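Local atomic coordinates of ribulose bisphosphate carboxylase (Hyperthermus butylicus DSM 5456, PDB entry 6HUN), a protein that probably catalyses, as a form III Rubisco in archaeal AMP degradation, the addition of CO2 and water to ribulose 1,5-bisphosphate, giving two molecules of 3-phosphoglycerate. Residues 191-196 with 413-418; 242-247 with 253-258; 341-346 with 363-368. One frame throughout, in Å; residues are numbered along the deposited sequence.

Contact 1 (191-196 with 413-418); sequences AYEILI and DGPEAG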
ATOM      1  N   ALA A 191       8.231  17.725  24.790  1.00 61.22           N
ATOM      2  CA  ALA A 191       8.828  18.362  23.621  1.00 55.14           C
ATOM      3  C   ALA A 191       9.734  19.512  24.020  1.00 57.58           C
ATOM      4  O   ALA A 191      10.780  19.731  23.402  1.00 56.81           O
ATOM      5  CB  ALA A 191       7.748  18.887  22.697  1.00 50.44           C
ATOM      6  N   TYR A 192       9.290  20.323  24.978  1.00 55.54           N
ATOM      7  CA  TYR A 192      10.109  21.434  25.438  1.00 58.14           C
ATOM      8  C   TYR A 192      11.523  20.988  25.799  1.00 62.34           C
ATOM      9  O   TYR A 192      12.510  21.571  25.337  1.00 66.84           O
ATOM     10  CB  TYR A 192       9.450  22.085  26.641  1.00 62.17           C
ATOM     11  CG  TYR A 192      10.305  23.196  27.224  1.00 65.28           C
ATOM     12  CD1 TYR A 192      10.556  24.352  26.498  1.00 65.27           C
ATOM     13  CD2 TYR A 192      10.843  23.085  28.488  1.00 68.45           C
ATOM     14  CE1 TYR A 192      11.319  25.387  27.032  1.00 68.35           C
ATOM     15  CE2 TYR A 192      11.623  24.119  29.032  1.00 71.55           C
ATOM     16  CZ  TYR A 192      11.860  25.260  28.283  1.00 71.39           C
ATOM     17  OH  TYR A 192      12.629  26.308  28.790  1.00 75.74           O
ATOM     18  N   GLU A 193      11.645  19.966  26.644  1.00 59.16           N
ATOM     19  CA  GLU A 193      12.978  19.551  27.083  1.00 69.25           C
ATOM     20  C   GLU A 193      13.843  19.113  25.905  1.00 69.65           C
ATOM     21  O   GLU A 193      15.048  19.415  25.864  1.00 71.98           O
ATOM     22  CB  GLU A 193      12.859  18.418  28.096  1.00 75.29           C
ATOM     23  CG  GLU A 193      11.676  18.581  29.011  1.00 81.78           C
ATOM     24  CD  GLU A 193      11.863  17.879  30.334  1.00 89.02           C
ATOM     25  OE1 GLU A 193      11.482  16.693  30.431  1.00 88.51           O
ATOM     26  OE2 GLU A 193      12.384  18.519  31.275  1.00 92.60           O
ATOM     27  N   ILE A 194      13.238  18.399  24.947  1.00 67.01           N
ATOM     28  CA  ILE A 194      13.940  17.953  23.742  1.00 63.00           C
ATOM     29  C   ILE A 194      14.502  19.157  22.980  1.00 57.36           C
ATOM     30  O   ILE A 194      15.708  19.250  22.733  1.00 56.40           O
ATOM     31  CB  ILE A 194      12.994  17.097  22.871  1.00 58.99           C
ATOM     32  CG1 ILE A 194      12.782  15.712  23.512  1.00 59.56           C
ATOM     33  CG2 ILE A 194      13.506  16.919  21.428  1.00 55.47           C
ATOM     34  CD1 ILE A 194      11.498  15.004  23.097  1.00 56.71           C
ATOM     35  N   LEU A 195      13.637  20.112  22.609  1.00 54.35           N
ATOM     36  CA  LEU A 195      14.101  21.237  21.795  1.00 52.27           C
ATOM     37  C   LEU A 195      15.074  22.131  22.552  1.00 61.39           C
ATOM     38  O   LEU A 195      16.098  22.554  21.993  1.00 60.21           O
ATOM     39  CB  LEU A 195      12.925  22.063  21.325  1.00 53.80           C
ATOM     40  CG  LEU A 195      11.850  21.258  20.565  1.00 49.35           C
ATOM     41  CD1 LEU A 195      10.808  22.234  20.137  1.00 53.11           C
ATOM     42  CD2 LEU A 195      12.450  20.572  19.368  1.00 46.74           C
ATOM     43  N   ILE A 196      14.749  22.452  23.810  1.00 58.30           N
ATOM     44  CA  ILE A 196      15.555  23.387  24.605  1.00 65.81           C
ATOM     45  C   ILE A 196      17.032  22.996  24.660  1.00 64.48           C
ATOM     46  O   ILE A 196      17.907  23.865  24.760  1.00 62.17           O
ATOM     47  CB  ILE A 196      14.957  23.529  26.024  1.00 69.02           C
ATOM     48  CG1 ILE A 196      15.299  24.888  26.604  1.00 75.32           C
ATOM     49  CG2 ILE A 196      15.448  22.416  26.970  1.00 65.43           C
ATOM     50  CD1 ILE A 196      14.535  26.008  25.953  1.00 80.01           C
ATOM     51  N   ASP A 413      21.895  12.876  32.710  1.00 79.43           N
ATOM     52  CA  ASP A 413      21.559  14.193  33.240  1.00 80.57           C
ATOM     53  C   ASP A 413      20.271  14.760  32.661  1.00 80.01           C
ATOM     54  O   ASP A 413      20.048  15.975  32.750  1.00 83.09           O
ATOM     55  CB  ASP A 413      22.694  15.182  32.989  1.00 82.47           C
ATOM     56  CG  ASP A 413      23.961  14.806  33.717  1.00 89.63           C
ATOM     57  OD1 ASP A 413      25.011  14.654  33.054  1.00 89.59           O
ATOM     58  OD2 ASP A 413      23.896  14.639  34.954  1.00 92.96           O
ATOM     59  N   GLY A 414      19.430  13.930  32.052  1.00 76.93           N
ATOM     60  CA  GLY A 414      18.183  14.420  31.539  1.00 71.00           C
ATOM     61  C   GLY A 414      18.279  14.785  30.071  1.00 71.74           C
ATOM     62  O   GLY A 414      19.370  14.881  29.493  1.00 72.03           O
ATOM     63  N   PRO A 415      17.126  14.998  29.439  1.00 72.33           N
ATOM     64  CA  PRO A 415      17.121  15.122  27.969  1.00 73.42           C
ATOM     65  C   PRO A 415      17.762  16.402  27.460  1.00 74.97           C
ATOM     66  O   PRO A 415      18.430  16.373  26.418  1.00 69.05           O
ATOM     67  CB  PRO A 415      15.627  15.041  27.614  1.00 71.49           C
ATOM     68  CG  PRO A 415      14.911  15.409  28.886  1.00 70.30           C
ATOM     69  CD  PRO A 415      15.770  14.910  30.003  1.00 71.93           C
ATOM     70  N   GLU A 416      17.581  17.521  28.164  1.00 72.77           N
ATOM     71  CA  GLU A 416      18.265  18.756  27.798  1.00 75.28           C
ATOM     72  C   GLU A 416      19.760  18.514  27.614  1.00 71.93           C
ATOM     73  O   GLU A 416      20.314  18.752  26.532  1.00 68.39           O
ATOM     74  CB  GLU A 416      17.998  19.821  28.860  1.00 80.70           C
ATOM     75  CG  GLU A 416      16.532  19.879  29.298  1.00 84.01           C
ATOM     76  CD  GLU A 416      16.205  18.936  30.466  1.00 88.43           C
ATOM     77  OE1 GLU A 416      15.362  19.299  31.319  1.00 89.21           O
ATOM     78  OE2 GLU A 416      16.778  17.827  30.522  1.00 89.91           O
ATOM     79  N   ALA A 417      20.414  17.985  28.653  1.00 76.17           N
ATOM     80  CA  ALA A 417      21.816  17.593  28.535  1.00 70.65           C
ATOM     81  C   ALA A 417      22.017  16.546  27.444  1.00 65.64           C
ATOM     82  O   ALA A 417      23.019  16.580  26.722  1.00 66.38           O
ATOM     83  CB  ALA A 417      22.329  17.080  29.881  1.00 72.79           C
ATOM     84  N   GLY A 418      21.068  15.616  27.293  1.00 66.57           N
ATOM     85  CA  GLY A 418      21.170  14.636  26.217  1.00 61.77           C
ATOM     86  C   GLY A 418      21.192  15.258  24.830  1.00 55.94           C
ATOM     87  O   GLY A 418      21.979  14.857  23.975  1.00 60.82           O
TER

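Contact 2 (242-247 with 253-258); sequences ANVTAP and KRIKLV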
ATOM      1  N   ALA A 242       4.545  16.773  12.548  1.00 38.54           N
ATOM      2  CA  ALA A 242       3.223  16.422  13.047  1.00 36.28           C
ATOM      3  C   ALA A 242       2.604  15.390  12.137  1.00 31.96           C
ATOM      4  O   ALA A 242       2.509  15.601  10.923  1.00 28.18           O
ATOM      5  CB  ALA A 242       2.304  17.647  13.099  1.00 35.52           C
ATOM      6  N   ASN A 243       2.137  14.299  12.722  1.00 29.55           N
ATOM      7  CA  ASN A 243       1.610  13.192  11.919  1.00 28.10           C
ATOM      8  C   ASN A 243       0.159  13.498  11.501  1.00 29.15           C
ATOM      9  O   ASN A 243      -0.749  13.497  12.337  1.00 30.21           O
ATOM     10  CB  ASN A 243       1.720  11.892  12.701  1.00 30.07           C
ATOM     11  CG  ASN A 243       1.619  10.671  11.789  1.00 31.44           C
ATOM     12  OD1 ASN A 243       1.052  10.759  10.732  1.00 26.59           O
ATOM     13  ND2 ASN A 243       2.260   9.564  12.157  1.00 36.31           N
ATOM     14  N   VAL A 244      -0.047  13.749  10.212  1.00 29.36           N
ATOM     15  CA  VAL A 244      -1.373  14.074   9.665  1.00 31.31           C
ATOM     16  C   VAL A 244      -2.004  12.869   8.991  1.00 30.55           C
ATOM     17  O   VAL A 244      -3.019  13.012   8.277  1.00 29.11           O
ATOM     18  CB  VAL A 244      -1.312  15.275   8.695  1.00 29.25           C
ATOM     19  CG1 VAL A 244      -0.823  16.549   9.411  1.00 31.53           C
ATOM     20  CG2 VAL A 244      -0.389  14.939   7.494  1.00 26.21           C
ATOM     21  N   THR A 245      -1.418  11.683   9.178  1.00 26.26           N
ATOM     22  CA  THR A 245      -1.976  10.445   8.628  1.00 29.03           C
ATOM     23  C   THR A 245      -3.428  10.285   9.087  1.00 25.51           C
ATOM     24  O   THR A 245      -3.719  10.219  10.286  1.00 29.94           O
ATOM     25  CB  THR A 245      -1.095   9.265   9.053  1.00 29.76           C
ATOM     26  OG1 THR A 245       0.277   9.445   8.554  1.00 24.28           O
ATOM     27  CG2 THR A 245      -1.653   7.899   8.488  1.00 28.06           C
ATOM     28  N   ALA A 246      -4.345  10.147   8.101  1.00 29.43           N
ATOM     29  CA  ALA A 246      -5.774  10.255   8.421  1.00 31.86           C
ATOM     30  C   ALA A 246      -6.581  10.034   7.149  1.00 34.23           C
ATOM     31  O   ALA A 246      -6.027  10.089   6.038  1.00 28.61           O
ATOM     32  CB  ALA A 246      -6.087  11.617   9.028  1.00 29.61           C
ATOM     33  N   PRO A 247      -7.862   9.699   7.255  1.00 34.36           N
ATOM     34  CA  PRO A 247      -8.705   9.785   6.059  1.00 34.77           C
ATOM     35  C   PRO A 247      -8.577  11.196   5.477  1.00 35.68           C
ATOM     36  O   PRO A 247      -8.255  12.158   6.190  1.00 36.22           O
ATOM     37  CB  PRO A 247     -10.126   9.487   6.590  1.00 37.94           C
ATOM     38  CG  PRO A 247      -9.890   8.677   7.886  1.00 34.66           C
ATOM     39  CD  PRO A 247      -8.619   9.348   8.474  1.00 31.47           C
ATOM     40  N   LYS A 253      -7.866  18.885   7.071  1.00 40.99           N
ATOM     41  CA  LYS A 253      -8.031  19.823   8.189  1.00 42.10           C
ATOM     42  C   LYS A 253      -6.758  19.928   9.013  1.00 39.88           C
ATOM     43  O   LYS A 253      -6.422  21.006   9.540  1.00 41.81           O
ATOM     44  CB  LYS A 253      -9.181  19.372   9.085  1.00 42.25           C
ATOM     45  CG  LYS A 253     -10.536  19.422   8.379  1.00 49.57           C
ATOM     46  CD  LYS A 253     -11.514  18.285   8.843  1.00 54.59           C
ATOM     47  CE  LYS A 253     -12.518  18.828   9.852  1.00 63.17           C
ATOM     48  NZ  LYS A 253     -13.616  17.858  10.164  1.00 64.45           N
ATOM     49  N   ARG A 254      -6.071  18.797   9.202  1.00 38.28           N
ATOM     50  CA  ARG A 254      -4.887  18.795  10.055  1.00 36.75           C
ATOM     51  C   ARG A 254      -3.734  19.506   9.377  1.00 36.08           C
ATOM     52  O   ARG A 254      -2.947  20.188  10.059  1.00 37.06           O
ATOM     53  CB  ARG A 254      -4.507  17.354  10.458  1.00 37.14           C
ATOM     54  CG  ARG A 254      -5.579  16.713  11.355  1.00 41.11           C
ATOM     55  CD  ARG A 254      -5.471  15.175  11.582  1.00 34.77           C
ATOM     56  NE  ARG A 254      -6.774  14.713  12.080  1.00 40.64           N
ATOM     57  CZ  ARG A 254      -7.056  13.453  12.441  1.00 39.77           C
ATOM     58  NH1 ARG A 254      -6.127  12.522  12.424  1.00 33.90           N
ATOM     59  NH2 ARG A 254      -8.288  13.126  12.828  1.00 38.54           N
ATOM     60  N   ILE A 255      -3.628  19.401   8.050  1.00 34.78           N
ATOM     61  CA  ILE A 255      -2.576  20.121   7.349  1.00 35.11           C
ATOM     62  C   ILE A 255      -2.812  21.622   7.447  1.00 37.49           C
ATOM     63  O   ILE A 255      -1.864  22.416   7.629  1.00 39.41           O
ATOM     64  CB  ILE A 255      -2.481  19.672   5.883  1.00 33.16           C
ATOM     65  CG1 ILE A 255      -1.934  18.228   5.811  1.00 30.11           C
ATOM     66  CG2 ILE A 255      -1.580  20.640   5.111  1.00 33.58           C
ATOM     67  CD1 ILE A 255      -1.941  17.581   4.385  1.00 29.11           C
ATOM     68  N   LYS A 256      -4.082  22.040   7.376  1.00 39.47           N
ATOM     69  CA  LYS A 256      -4.356  23.477   7.525  1.00 42.65           C
ATOM     70  C   LYS A 256      -4.101  23.938   8.955  1.00 44.27           C
ATOM     71  O   LYS A 256      -3.530  25.020   9.167  1.00 46.07           O
ATOM     72  CB  LYS A 256      -5.796  23.788   7.096  1.00 44.66           C
ATOM     73  CG  LYS A 256      -6.149  25.323   7.105  1.00 48.36           C
ATOM     74  CD  LYS A 256      -7.514  25.515   6.476  1.00 51.94           C
ATOM     75  CE  LYS A 256      -8.050  26.948   6.775  1.00 58.77           C
ATOM     76  NZ  LYS A 256      -7.060  27.947   6.326  1.00 63.00           N
ATOM     77  N   LEU A 257      -4.443  23.123   9.962  1.00 43.84           N
ATOM     78  CA  LEU A 257      -4.153  23.530  11.340  1.00 45.62           C
ATOM     79  C   LEU A 257      -2.650  23.675  11.569  1.00 44.58           C
ATOM     80  O   LEU A 257      -2.205  24.608  12.247  1.00 48.35           O
ATOM     81  CB  LEU A 257      -4.731  22.528  12.329  1.00 45.42           C
ATOM     82  CG  LEU A 257      -6.217  22.475  12.680  1.00 49.58           C
ATOM     83  CD1 LEU A 257      -6.403  21.189  13.461  1.00 46.42           C
ATOM     84  CD2 LEU A 257      -6.633  23.722  13.522  1.00 54.74           C
ATOM     85  N   VAL A 258      -1.856  22.737  11.038  1.00 41.51           N
ATOM     86  CA  VAL A 258      -0.392  22.862  11.106  1.00 40.58           C
ATOM     87  C   VAL A 258       0.058  24.181  10.483  1.00 42.21           C
ATOM     88  O   VAL A 258       0.872  24.929  11.051  1.00 43.63           O
ATOM     89  CB  VAL A 258       0.267  21.654  10.399  1.00 37.24           C
ATOM     90  CG1 VAL A 258       1.788  22.006  10.162  1.00 36.70           C
ATOM     91  CG2 VAL A 258       0.094  20.435  11.246  1.00 36.08           C
TER
HETATM   92  O   HOH W   1      -3.394  12.475  12.108  1.00 30.62           O

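Contact 3 (341-346 with 363-368); sequences TREVLE and LFHLEQ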
ATOM      1  N   THR A 341      24.899  -2.475   3.870  1.00 45.76           N
ATOM      2  CA  THR A 341      25.388  -1.096   3.957  1.00 47.32           C
ATOM      3  C   THR A 341      25.570  -0.494   2.579  1.00 42.36           C
ATOM      4  O   THR A 341      25.254   0.683   2.368  1.00 46.30           O
ATOM      5  CB  THR A 341      26.715  -1.022   4.725  1.00 52.91           C
ATOM      6  OG1 THR A 341      26.467  -1.322   6.101  1.00 55.27           O
ATOM      7  CG2 THR A 341      27.301   0.371   4.600  1.00 51.87           C
ATOM      8  N   ARG A 342      26.077  -1.285   1.636  1.00 41.00           N
ATOM      9  CA  ARG A 342      26.166  -0.853   0.247  1.00 43.68           C
ATOM     10  C   ARG A 342      24.809  -0.370  -0.237  1.00 41.05           C
ATOM     11  O   ARG A 342      24.700   0.660  -0.907  1.00 43.54           O
ATOM     12  CB  ARG A 342      26.644  -2.012  -0.615  1.00 52.01           C
ATOM     13  CG  ARG A 342      27.485  -1.650  -1.806  1.00 59.69           C
ATOM     14  CD  ARG A 342      28.796  -2.469  -1.785  1.00 69.22           C
ATOM     15  NE  ARG A 342      28.595  -3.903  -1.529  1.00 73.78           N
ATOM     16  CZ  ARG A 342      29.380  -4.656  -0.750  1.00 72.96           C
ATOM     17  NH1 ARG A 342      30.438  -4.138  -0.124  1.00 69.18           N
ATOM     18  NH2 ARG A 342      29.095  -5.943  -0.591  1.00 74.67           N
ATOM     19  N   GLU A 343      23.764  -1.099   0.105  1.00 36.70           N
ATOM     20  CA  GLU A 343      22.466  -0.730  -0.454  1.00 37.76           C
ATOM     21  C   GLU A 343      21.917   0.504   0.246  1.00 40.24           C
ATOM     22  O   GLU A 343      21.226   1.319  -0.379  1.00 33.52           O
ATOM     23  CB  GLU A 343      21.485  -1.899  -0.383  1.00 44.48           C
ATOM     24  CG  GLU A 343      20.159  -1.640  -1.147  1.00 45.19           C
ATOM     25  CD  GLU A 343      20.332  -1.499  -2.692  1.00 45.22           C
ATOM     26  OE1 GLU A 343      21.465  -1.768  -3.204  1.00 47.20           O
ATOM     27  OE2 GLU A 343      19.334  -1.171  -3.395  1.00 35.47           O
ATOM     28  N   VAL A 344      22.186   0.656   1.550  1.00 41.07           N
ATOM     29  CA  VAL A 344      21.795   1.905   2.202  1.00 36.41           C
ATOM     30  C   VAL A 344      22.470   3.077   1.511  1.00 36.49           C
ATOM     31  O   VAL A 344      21.873   4.171   1.380  1.00 33.90           O
ATOM     32  CB  VAL A 344      22.122   1.879   3.708  1.00 47.35           C
ATOM     33  CG1 VAL A 344      21.990   3.299   4.341  1.00 48.93           C
ATOM     34  CG2 VAL A 344      21.198   0.890   4.402  1.00 44.30           C
ATOM     35  N   LEU A 345      23.716   2.870   1.054  1.00 31.80           N
ATOM     36  CA  LEU A 345      24.429   3.948   0.359  1.00 38.24           C
ATOM     37  C   LEU A 345      23.805   4.225  -1.006  1.00 39.16           C
ATOM     38  O   LEU A 345      23.736   5.380  -1.433  1.00 32.56           O
ATOM     39  CB  LEU A 345      25.933   3.647   0.216  1.00 44.89           C
ATOM     40  CG  LEU A 345      26.849   4.121   1.349  1.00 53.91           C
ATOM     41  CD1 LEU A 345      26.193   3.873   2.715  1.00 55.21           C
ATOM     42  CD2 LEU A 345      28.199   3.409   1.285  1.00 56.70           C
ATOM     43  N   GLU A 346      23.319   3.186  -1.703  1.00 36.34           N
ATOM     44  CA  GLU A 346      22.600   3.418  -2.957  1.00 36.55           C
ATOM     45  C   GLU A 346      21.278   4.144  -2.721  1.00 28.27           C
ATOM     46  O   GLU A 346      20.899   5.019  -3.519  1.00 29.47           O
ATOM     47  CB  GLU A 346      22.394   2.072  -3.702  1.00 34.90           C
ATOM     48  CG  GLU A 346      23.754   1.526  -4.202  1.00 39.40           C
ATOM     49  CD  GLU A 346      24.604   2.553  -5.030  1.00 52.05           C
ATOM     50  OE1 GLU A 346      24.194   2.862  -6.161  1.00 54.74           O
ATOM     51  OE2 GLU A 346      25.686   3.067  -4.584  1.00 54.14           O
ATOM     52  N   LEU A 363      23.776  -4.449 -12.020  1.00 40.06           N
ATOM     53  CA  LEU A 363      22.638  -4.604 -12.919  1.00 39.31           C
ATOM     54  C   LEU A 363      21.301  -4.389 -12.219  1.00 36.42           C
ATOM     55  O   LEU A 363      20.266  -4.343 -12.894  1.00 42.26           O
ATOM     56  CB  LEU A 363      22.679  -5.985 -13.576  1.00 41.08           C
ATOM     57  CG  LEU A 363      23.923  -6.273 -14.431  1.00 45.37           C
ATOM     58  CD1 LEU A 363      23.922  -7.726 -14.809  1.00 46.51           C
ATOM     59  CD2 LEU A 363      23.897  -5.391 -15.681  1.00 46.81           C
ATOM     60  N   PHE A 364      21.302  -4.199 -10.897  1.00 36.35           N
ATOM     61  CA  PHE A 364      20.076  -4.110 -10.118  1.00 30.94           C
ATOM     62  C   PHE A 364      19.491  -2.699 -10.073  1.00 38.89           C
ATOM     63  O   PHE A 364      18.411  -2.507  -9.506  1.00 33.49           O
ATOM     64  CB  PHE A 364      20.344  -4.578  -8.693  1.00 29.81           C
ATOM     65  CG  PHE A 364      20.483  -6.062  -8.572  1.00 34.30           C
ATOM     66  CD1 PHE A 364      21.719  -6.664  -8.752  1.00 36.25           C
ATOM     67  CD2 PHE A 364      19.387  -6.850  -8.253  1.00 31.39           C
ATOM     68  CE1 PHE A 364      21.860  -8.045  -8.642  1.00 40.99           C
ATOM     69  CE2 PHE A 364      19.517  -8.224  -8.136  1.00 36.41           C
ATOM     70  CZ  PHE A 364      20.712  -8.837  -8.346  1.00 36.22           C
ATOM     71  N   HIS A 365      20.197  -1.708 -10.625  1.00 36.46           N
ATOM     72  CA  HIS A 365      19.741  -0.331 -10.619  1.00 36.28           C
ATOM     73  C   HIS A 365      19.989   0.231 -12.012  1.00 34.20           C
ATOM     74  O   HIS A 365      20.827  -0.280 -12.762  1.00 38.57           O
ATOM     75  CB  HIS A 365      20.475   0.557  -9.566  1.00 31.77           C
ATOM     76  CG  HIS A 365      20.460  -0.004  -8.181  1.00 32.04           C
ATOM     77  ND1 HIS A 365      21.564  -0.604  -7.611  1.00 34.31           N
ATOM     78  CD2 HIS A 365      19.483  -0.042  -7.245  1.00 31.12           C
ATOM     79  CE1 HIS A 365      21.253  -1.025  -6.395  1.00 33.99           C
ATOM     80  NE2 HIS A 365      20.009  -0.674  -6.140  1.00 30.40           N
ATOM     81  N   LEU A 366      19.280   1.296 -12.336  1.00 32.36           N
ATOM     82  CA  LEU A 366      19.373   1.915 -13.659  1.00 34.80           C
ATOM     83  C   LEU A 366      19.875   3.337 -13.528  1.00 35.65           C
ATOM     84  O   LEU A 366      19.745   3.965 -12.483  1.00 34.37           O
ATOM     85  CB  LEU A 366      17.993   1.935 -14.337  1.00 37.48           C
ATOM     86  CG  LEU A 366      17.418   0.547 -14.649  1.00 37.31           C
ATOM     87  CD1 LEU A 366      15.890   0.543 -14.701  1.00 38.60           C
ATOM     88  CD2 LEU A 366      17.980   0.082 -15.949  1.00 43.07           C
ATOM     89  N   GLU A 367      20.442   3.870 -14.592  1.00 38.59           N
ATOM     90  CA  GLU A 367      20.845   5.273 -14.561  1.00 39.72           C
ATOM     91  C   GLU A 367      19.579   6.130 -14.505  1.00 38.25           C
ATOM     92  O   GLU A 367      18.566   5.763 -15.098  1.00 41.58           O
ATOM     93  CB  GLU A 367      21.715   5.537 -15.799  1.00 48.61           C
ATOM     94  CG  GLU A 367      21.667   6.904 -16.352  1.00 56.38           C
ATOM     95  CD  GLU A 367      22.530   7.015 -17.587  1.00 66.13           C
ATOM     96  OE1 GLU A 367      23.670   6.479 -17.594  1.00 60.23           O
ATOM     97  OE2 GLU A 367      22.039   7.612 -18.567  1.00 76.98           O
ATOM     98  N   GLN A 368      19.608   7.271 -13.749  1.00 37.58           N
ATOM     99  CA  GLN A 368      18.421   8.115 -13.561  1.00 36.28           C
ATOM    100  C   GLN A 368      18.812   9.593 -13.393  1.00 40.46           C
ATOM    101  O   GLN A 368      19.242   9.995 -12.304  1.00 36.67           O
ATOM    102  CB  GLN A 368      17.577   7.654 -12.361  1.00 32.85           C
ATOM    103  CG  GLN A 368      16.366   8.571 -12.148  1.00 32.04           C
ATOM    104  CD  GLN A 368      15.312   8.362 -13.231  1.00 35.70           C
ATOM    105  OE1 GLN A 368      14.647   7.306 -13.263  1.00 33.25           O
ATOM    106  NE2 GLN A 368      15.144   9.329 -14.091  1.00 36.23           N
TER

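Contact 1 (191-196 with 413-418)
Glu-193 and Glu-416 both carry CG beside the backbone N and anti to the carbonyl carbon (chi1 -37° and -44°), but beyond CG the first chain runs extended whereas the second bends at chi2. The bend swings the Glu-416 carboxylate back to that of Glu-193, where OE2 of Glu-193 and OE1 of Glu-416 lie 3.1 Å apart. Both atoms are acceptors, so the pair is a close approach of like charges and not a bond; it would probably raise the proton affinity of one of the two acids. The carboxylate planes are turned 68° from each other. The rest of the contact is between carbons. CB of Glu-193 rests on CG of the Pro-415 ring at 3.7 Å, and CG2 of Ile-196 meets CG of Glu-416 at 3.6 Å. The backbones come close here, with 5.4 Å between CA of Glu-193 and CA of Glu-416. Ser-75 of the second subunit packs against both Glu-193 and Pro-415. With Gly-414 as N-cap and Pro-415 in the first turn, helix 415-431 starts beside the end of helix 184-196; these helices follow the eighth and first strands, and their meeting closes the helical ring of the TIM barrel.

Contact 2 (242-247 with 253-258)
Arg-254 makes its polar link to segment 242-247 through one water molecule, although its side chain also lies in direct apolar contact with the same segment. The water sits at the edge of the guanidinium, in its plane, and accepts from NH1 of Arg-254 at 2.8 Å. It donates in turn to O of Asn-243 and to O of Thr-245, at 2.9 Å from the latter, so that one molecule ties two carbonyls of the turn to the helix. NH1 of Arg-254 stays 4.0 Å from O of Thr-245, too far for a direct bond. CB of Ala-246 lies over one face of the guanidinium, 3.5 Å from NH1 of Arg-254. NH2 of the same arginine forms salt bridges with Glu-250 and with Glu-111 of the second subunit, which carries the interaction into the dimer interface.

The turn is shaped from within. OD1 of Asn-243 accepts from the backbone N of Thr-245, which makes an Asx turn, and also from OG1 of Thr-245 at 2.7 Å, in the carbonyl plane. Val-244 then points at the helix, and its chi1 of -62° places both methyls against it: CG1 lies 3.9 Å from CB of Arg-254, and CG2 touches CG1 of Ile-255. Farther back, CB of Ala-242 meets CG2 of Val-258 at 4.0 Å.

The contact joins strand 239-243 to helix 248-260 within a beta-alpha-beta unit of the barrel, where Ile-266 of strand 265-269 packs on Val-244, Ile-255 and Val-258, Phe-216 of helix 216-234 on Ala-242 and Arg-254, and helix 275-288 on Ile-255.

Contact 3 (341-346 with 363-368)
The imidazole of His-365 presents its edge to the carboxylate of Glu-343, the two planes only 16° apart, while CB of Phe-364 lies over one face of the ring, offset toward the rim. CG of Glu-346 comes in obliquely, 4.2 Å from CE1 of His-365. The central feature is a His-carboxylate hydrogen bond, made from helix 339-352, which follows the sixth strand of the TIM barrel, to the loop between strands 355-356 and 368-369.

NE2 of His-365 donates to OE2 of Glu-343 at 2.9 Å, with an N-H...O angle of 157°. The oxygen uses its syn lone pair and lies close to the ring plane, a geometry that helps set the turn of the ring. Glu-343 reaches this position because CG is anti to the backbone N (chi1 -171°) and the chain bends at chi2, which brings the carboxylate across to the loop.

At the other nitrogen, ND1 of His-365 is hydrogen-bonded to Asp-362 OD2, so carboxylates hold both ring nitrogens and together fix the ring's orientation; this would be expected to stabilise a protonated imidazole, though the charge is not seen. Glu-346 does not add a bond to the ring, as its carboxylate is engaged by Tyr-356, Arg-349 and Lys-359. An alanine in place of Glu-343 would probably leave NE2 of His-365 without its acceptor and the ring less firmly set against the helix. The residues flanking His-365 face the N-terminal domain: Phe-364 and Leu-366 touch strands 41-49, 99-105 and 132-141. The second carboxylate oxygen, OE1 of Glu-343, lies 3.3 Å from CE1 of His-365.

Following the chain from the N terminus, contact 1 opens first, at helix 184-196 after the first barrel strand, and closes only at 413-418, past the eighth strand; it therefore encloses the other two. Contact 2 is a short loop within that span, from 242-247 back to 253-258, and is complete before contact 3 begins at 341-346 and closes at 363-368. The centres of contacts 2 and 3 are 33 Å apart, on opposite sides of the chain's centre. Contact 1 joins the helices that follow the first and last barrel strands, contact 2 sets a helix on its own strand, and contact 3 binds a barrel helix to a loop beside the N-terminal domain. Contacts 1 and 2 both touch the second subunit.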